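Local structure of alpha-fucosidase GH29 (Fusarium graminearum, 4PSR) at residues I109-G114 and V358-G363; K323-S328 and M339-S344. The protein hydrolyses alpha-L-fucosides as a family 29 glycoside hydrolase and probably releases alpha-1,6-linked fucose from the core N-acetylglucosamine of glycoproteins. All coordinates share one frame; numbering follows the deposited sequence.

Contact 1 (I109-G114 and V358-G363); sequences IKIVKG and VLNDIG
I111 and L359 make the apolar part of this contact: the CG2 methyl of I111 lies 3.7 Å from CD1 of L359, and the two side chains cross at about a right angle. With CG1 of I111 beside its backbone N (chi1 -67°), it is the CG2 branch that meets the leucine. L359 also touches S115, in the loop after helix 105-114, and I343 of barrel strand 337-343. The two helices, 105-114 and 353-369, flank the barrel of the catalytic domain, their segment axes 35° from parallel and 8.7 Å apart.

Backbone meets backbone where both partners are glycines. G114 O sits 3.3 Å from G363 CA in a CA-H...O contact (angle at H 145°), so the two backbones lie directly against each other.

Water supplies the polar links, since no direct hydrogen bond spans the segments. One molecule donates to I111 O and, at 2.8 Å, to N360 OD1; a second donates to G363 O at 2.9 Å and weakly to G114 O. Greasy on the L359 side and hydrated along N360 and the glycine carbonyls, the interface depends on close fit and bridging solvent rather than on charge pairing.

Contact 2 (K323-S328 and M339-S344); sequences KAMVHS and MLLNIS
M325 and L341 face each other where a helix lies over a strand: the axes of 323-328 and 339-343 run nearly antiparallel, at 158°, and approach to 10.6 Å, with the CA atoms of M325 and L341 8.5 Å apart. Side chains reach across that gap, partly onto the helix backbone, and no hydrogen bond crosses it.

The sulfur of M325 does the touching on the helix side. Its chain starts beside the backbone N and then bends at chi2 and again at chi3, which brings SD to 3.6 Å from the CD1 methyl of L341. The methionine meets the leucine crosswise, at about a right angle. On the strand side, L341 points toward the helix.

This is the helix-to-second-strand half of a beta-alpha-beta unit, strand 300-305, helix 322-334, strand 337-343, in the TIM barrel of the GH29 catalytic domain. Strand 337-343 is the eighth of the barrel and pairs with the first, 29-33, through backbone bonds of M339 and L341 to G30, closing the cylinder.

Nearer the start of 339-344, M339 reaches toward the helix with CG anti to its own N (chi1 -169°), extended as far as SD before the final bend. That sulfur rests 4.1 Å from S328 CB, so S328 meets the thioether through carbon, and the methyl CE of M339 comes within 3.8 Å of M325 O. The hydroxyl of S328 is occupied within its own helix: OG donates to A324 O at 2.7 Å, tilted 30° from the carbonyl plane, while S328 N reaches the same oxygen from the opposite face, and two donors grip this buried carbonyl.

In the fold
From the N terminus, the chain first lays down strand 29-33 and then helix 105-114, which carries the first half of contact 1. After six further barrel strands, from 119-125 to 300-305, it enters helix 322-334, turns back into strand 337-343 and so closes the short loop of contact 2. Helix 353-369 follows and returns to 105-114, so the long loop of contact 1, with 243 residues between its segments, encloses contact 2. The two meet through helix 353-369, where I362 CD1 packs 3.6 Å from L341 CD2 and V358 touches M325. Together they join the last barrel strand and its two neighbouring helices to helix 105-114, near the barrel's closing seam.

Contact 1 (I109-G114 and V358-G363)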
loop_
_atom_site.group_PDB
_atom_site.type_symbol
_atom_site.label_atom_id
_atom_site.label_comp_id
_atom_site.label_asym_id
_atom_site.label_seq_id
_atom_site.Cartn_x
_atom_site.Cartn_y
_atom_site.Cartn_z
ATOM N N ILE A 109 -20.173 -2.251 -1.758
ATOM C CA ILE A 109 -19.328 -2.386 -2.944
ATOM C C ILE A 109 -19.587 -1.287 -3.989
ATOM O O ILE A 109 -18.665 -0.862 -4.629
ATOM C CB ILE A 109 -19.385 -3.803 -3.526
ATOM C CG1 ILE A 109 -18.836 -4.809 -2.498
ATOM C CG2 ILE A 109 -18.574 -3.917 -4.815
ATOM C CD1 ILE A 109 -17.401 -4.524 -1.930
ATOM N N LYS A 110 -20.825 -0.828 -4.125
ATOM C CA LYS A 110 -21.098 0.290 -5.019
ATOM C C LYS A 110 -20.376 1.562 -4.558
ATOM O O LYS A 110 -19.853 2.312 -5.385
ATOM C CB LYS A 110 -22.610 0.564 -5.144
ATOM C CG LYS A 110 -23.414 -0.525 -5.838
ATOM C CD LYS A 110 -22.989 -0.736 -7.256
ATOM C CE LYS A 110 -23.915 -1.709 -7.969
ATOM N NZ LYS A 110 -23.433 -1.958 -9.347
ATOM N N ILE A 111 -20.347 1.811 -3.246
ATOM C CA ILE A 111 -19.618 2.936 -2.675
ATOM C C ILE A 111 -18.106 2.794 -2.935
ATOM O O ILE A 111 -17.424 3.734 -3.314
ATOM C CB ILE A 111 -19.933 3.083 -1.159
ATOM C CG1 ILE A 111 -21.394 3.500 -0.962
ATOM C CG2 ILE A 111 -18.992 4.067 -0.499
ATOM C CD1 ILE A 111 -21.952 3.191 0.407
ATOM N N VAL A 112 -17.586 1.587 -2.733
ATOM C CA VAL A 112 -16.174 1.343 -3.000
ATOM C C VAL A 112 -15.844 1.588 -4.497
ATOM O O VAL A 112 -14.856 2.224 -4.834
ATOM C CB VAL A 112 -15.769 -0.064 -2.520
ATOM C CG1 VAL A 112 -14.382 -0.419 -2.994
ATOM C CG2 VAL A 112 -15.834 -0.138 -0.977
ATOM N N LYS A 113 -16.691 1.081 -5.387
ATOM C CA LYS A 113 -16.508 1.322 -6.811
ATOM C C LYS A 113 -16.524 2.823 -7.101
ATOM O O LYS A 113 -15.684 3.354 -7.840
ATOM C CB LYS A 113 -17.606 0.627 -7.613
ATOM C CG LYS A 113 -17.490 0.827 -9.103
ATOM C CD LYS A 113 -16.201 0.237 -9.671
ATOM C CE LYS A 113 -16.166 0.289 -11.193
ATOM N NZ LYS A 113 -14.917 -0.310 -11.730
ATOM N N GLY A 114 -17.473 3.510 -6.484
ATOM C CA GLY A 114 -17.621 4.946 -6.652
ATOM C C GLY A 114 -16.445 5.772 -6.141
ATOM O O GLY A 114 -16.199 6.879 -6.605
ATOM N N VAL A 358 -16.025 10.340 2.951
ATOM C CA VAL A 358 -14.632 10.316 2.533
ATOM C C VAL A 358 -14.469 9.546 1.217
ATOM O O VAL A 358 -13.789 10.017 0.314
ATOM C CB VAL A 358 -13.749 9.722 3.651
ATOM C CG1 VAL A 358 -12.349 9.480 3.166
ATOM C CG2 VAL A 358 -13.746 10.683 4.850
ATOM N N LEU A 359 -15.074 8.363 1.110
ATOM C CA LEU A 359 -14.940 7.576 -0.105
ATOM C C LEU A 359 -15.540 8.318 -1.300
ATOM O O LEU A 359 -14.961 8.323 -2.371
ATOM C CB LEU A 359 -15.638 6.214 0.047
ATOM C CG LEU A 359 -14.904 5.270 0.995
ATOM C CD1 LEU A 359 -15.793 4.123 1.378
ATOM C CD2 LEU A 359 -13.652 4.747 0.360
ATOM N N ASN A 360 -16.713 8.945 -1.111
ATOM C CA ASN A 360 -17.336 9.741 -2.176
ATOM C C ASN A 360 -16.398 10.866 -2.646
ATOM O O ASN A 360 -16.242 11.117 -3.858
ATOM C CB ASN A 360 -18.627 10.385 -1.686
ATOM C CG ASN A 360 -19.765 9.423 -1.441
ATOM O OD1 ASN A 360 -19.777 8.262 -1.852
ATOM N ND2 ASN A 360 -20.771 9.932 -0.763
ATOM N N ASP A 361 -15.754 11.538 -1.698
ATOM C CA ASP A 361 -14.844 12.640 -2.004
ATOM C C ASP A 361 -13.578 12.174 -2.736
ATOM O O ASP A 361 -13.094 12.835 -3.648
ATOM C CB ASP A 361 -14.392 13.394 -0.740
ATOM C CG ASP A 361 -15.488 14.228 -0.102
ATOM O OD1 ASP A 361 -16.509 14.483 -0.779
ATOM O OD2 ASP A 361 -15.304 14.639 1.074
ATOM N N ILE A 362 -13.002 11.041 -2.321
ATOM C CA ILE A 362 -11.886 10.476 -3.094
ATOM C C ILE A 362 -12.328 10.171 -4.531
ATOM O O ILE A 362 -11.599 10.443 -5.480
ATOM C CB ILE A 362 -11.317 9.201 -2.391
ATOM C CG1 ILE A 362 -10.726 9.561 -1.030
ATOM C CG2 ILE A 362 -10.281 8.532 -3.291
ATOM C CD1 ILE A 362 -10.497 8.305 -0.172
ATOM N N GLY A 363 -13.506 9.588 -4.669
ATOM C CA GLY A 363 -14.040 9.267 -5.988
ATOM C C GLY A 363 -14.271 10.482 -6.871
ATOM O O GLY A 363 -14.032 10.425 -8.065
HETATM O O HOH W 1 -18.251 6.531 -3.518
HETATM O O HOH W 2 -14.087 7.741 -9.046
#

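Contact 2 (K323-S328 and M339-S344)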
loop_
_atom_site.group_PDB
_atom_site.type_symbol
_atom_site.label_atom_id
_atom_site.label_comp_id
_atom_site.label_asym_id
_atom_site.label_seq_id
_atom_site.Cartn_x
_atom_site.Cartn_y
_atom_site.Cartn_z
ATOM N N LYS A 323 -9.308 15.317 2.403
ATOM C CA LYS A 323 -8.110 15.979 1.928
ATOM C C LYS A 323 -6.877 15.173 2.277
ATOM O O LYS A 323 -6.029 14.947 1.408
ATOM C CB LYS A 323 -8.021 17.412 2.478
ATOM C CG LYS A 323 -6.761 18.168 2.045
ATOM C CD LYS A 323 -6.674 19.554 2.696
ATOM C CE LYS A 323 -7.786 20.469 2.231
ATOM N NZ LYS A 323 -7.765 20.677 0.763
ATOM N N ALA A 324 -6.774 14.721 3.523
ATOM C CA ALA A 324 -5.632 13.933 3.946
ATOM C C ALA A 324 -5.527 12.636 3.142
ATOM O O ALA A 324 -4.428 12.207 2.796
ATOM C CB ALA A 324 -5.735 13.606 5.446
ATOM N N MET A 325 -6.664 11.990 2.883
ATOM C CA MET A 325 -6.625 10.753 2.115
ATOM C C MET A 325 -6.169 10.970 0.683
ATOM O O MET A 325 -5.366 10.184 0.169
ATOM C CB MET A 325 -7.968 10.029 2.172
ATOM C CG MET A 325 -8.411 9.597 3.573
ATOM S SD MET A 325 -7.344 8.401 4.378
ATOM C CE MET A 325 -6.317 9.521 5.297
ATOM N N VAL A 326 -6.673 12.035 0.055
ATOM C CA VAL A 326 -6.284 12.328 -1.316
ATOM C C VAL A 326 -4.818 12.758 -1.395
ATOM O O VAL A 326 -4.083 12.287 -2.273
ATOM C CB VAL A 326 -7.209 13.381 -1.934
ATOM C CG1 VAL A 326 -6.652 13.944 -3.239
ATOM C CG2 VAL A 326 -8.604 12.759 -2.165
ATOM N N HIS A 327 -4.386 13.685 -0.534
ATOM C CA HIS A 327 -2.969 14.068 -0.510
ATOM C C HIS A 327 -2.054 12.875 -0.226
ATOM O O HIS A 327 -0.981 12.759 -0.804
ATOM C CB HIS A 327 -2.732 15.188 0.498
ATOM C CG HIS A 327 -3.374 16.475 0.110
ATOM N ND1 HIS A 327 -3.183 17.633 0.829
ATOM C CD2 HIS A 327 -4.199 16.789 -0.919
ATOM C CE1 HIS A 327 -3.862 18.610 0.252
ATOM N NE2 HIS A 327 -4.486 18.124 -0.811
ATOM N N SER A 328 -2.500 11.981 0.649
ATOM C CA SER A 328 -1.715 10.796 0.967
ATOM C C SER A 328 -1.592 9.918 -0.282
ATOM O O SER A 328 -0.516 9.432 -0.578
ATOM C CB SER A 328 -2.311 10.027 2.139
ATOM O OG SER A 328 -2.167 10.787 3.340
ATOM N N MET A 339 -1.553 2.790 -2.872
ATOM C CA MET A 339 -2.138 2.954 -1.541
ATOM C C MET A 339 -3.380 2.107 -1.436
ATOM O O MET A 339 -4.325 2.258 -2.235
ATOM C CB MET A 339 -2.496 4.419 -1.262
ATOM C CG MET A 339 -2.854 4.657 0.214
ATOM S SD MET A 339 -3.186 6.365 0.630
ATOM C CE MET A 339 -4.833 6.378 0.057
ATOM N N LEU A 340 -3.406 1.242 -0.431
ATOM C CA LEU A 340 -4.572 0.410 -0.123
ATOM C C LEU A 340 -5.227 0.983 1.122
ATOM O O LEU A 340 -4.655 0.946 2.233
ATOM C CB LEU A 340 -4.129 -1.051 0.117
ATOM C CG LEU A 340 -5.206 -2.020 0.616
ATOM C CD1 LEU A 340 -6.413 -2.070 -0.320
ATOM C CD2 LEU A 340 -4.595 -3.424 0.840
ATOM N N LEU A 341 -6.427 1.553 0.936
ATOM C CA LEU A 341 -7.158 2.231 1.997
ATOM C C LEU A 341 -8.127 1.328 2.725
ATOM O O LEU A 341 -8.994 0.680 2.129
ATOM C CB LEU A 341 -7.917 3.432 1.415
ATOM C CG LEU A 341 -8.761 4.247 2.386
ATOM C CD1 LEU A 341 -7.921 4.933 3.453
ATOM C CD2 LEU A 341 -9.608 5.252 1.609
ATOM N N ASN A 342 -8.001 1.311 4.048
ATOM C CA ASN A 342 -8.887 0.527 4.904
ATOM C C ASN A 342 -10.104 1.303 5.361
ATOM O O ASN A 342 -9.968 2.474 5.780
ATOM C CB ASN A 342 -8.137 -0.002 6.136
ATOM C CG ASN A 342 -9.044 -0.674 7.108
ATOM O OD1 ASN A 342 -9.441 -1.805 6.892
ATOM N ND2 ASN A 342 -9.379 0.007 8.184
ATOM N N ILE A 343 -11.275 0.660 5.277
ATOM C CA ILE A 343 -12.527 1.178 5.840
ATOM C C ILE A 343 -13.014 0.231 6.925
ATOM O O ILE A 343 -12.542 -0.925 7.028
ATOM C CB ILE A 343 -13.602 1.433 4.722
ATOM C CG1 ILE A 343 -14.048 0.122 4.092
ATOM C CG2 ILE A 343 -13.009 2.396 3.688
ATOM C CD1 ILE A 343 -15.145 0.289 2.994
ATOM N N SER A 344 -13.958 0.719 7.728
ATOM C CA SER A 344 -14.276 0.089 9.017
ATOM C C SER A 344 -15.778 -0.009 9.275
ATOM O O SER A 344 -16.332 0.817 10.013
ATOM C CB SER A 344 -13.637 0.890 10.149
ATOM O OG SER A 344 -12.244 1.097 9.940
#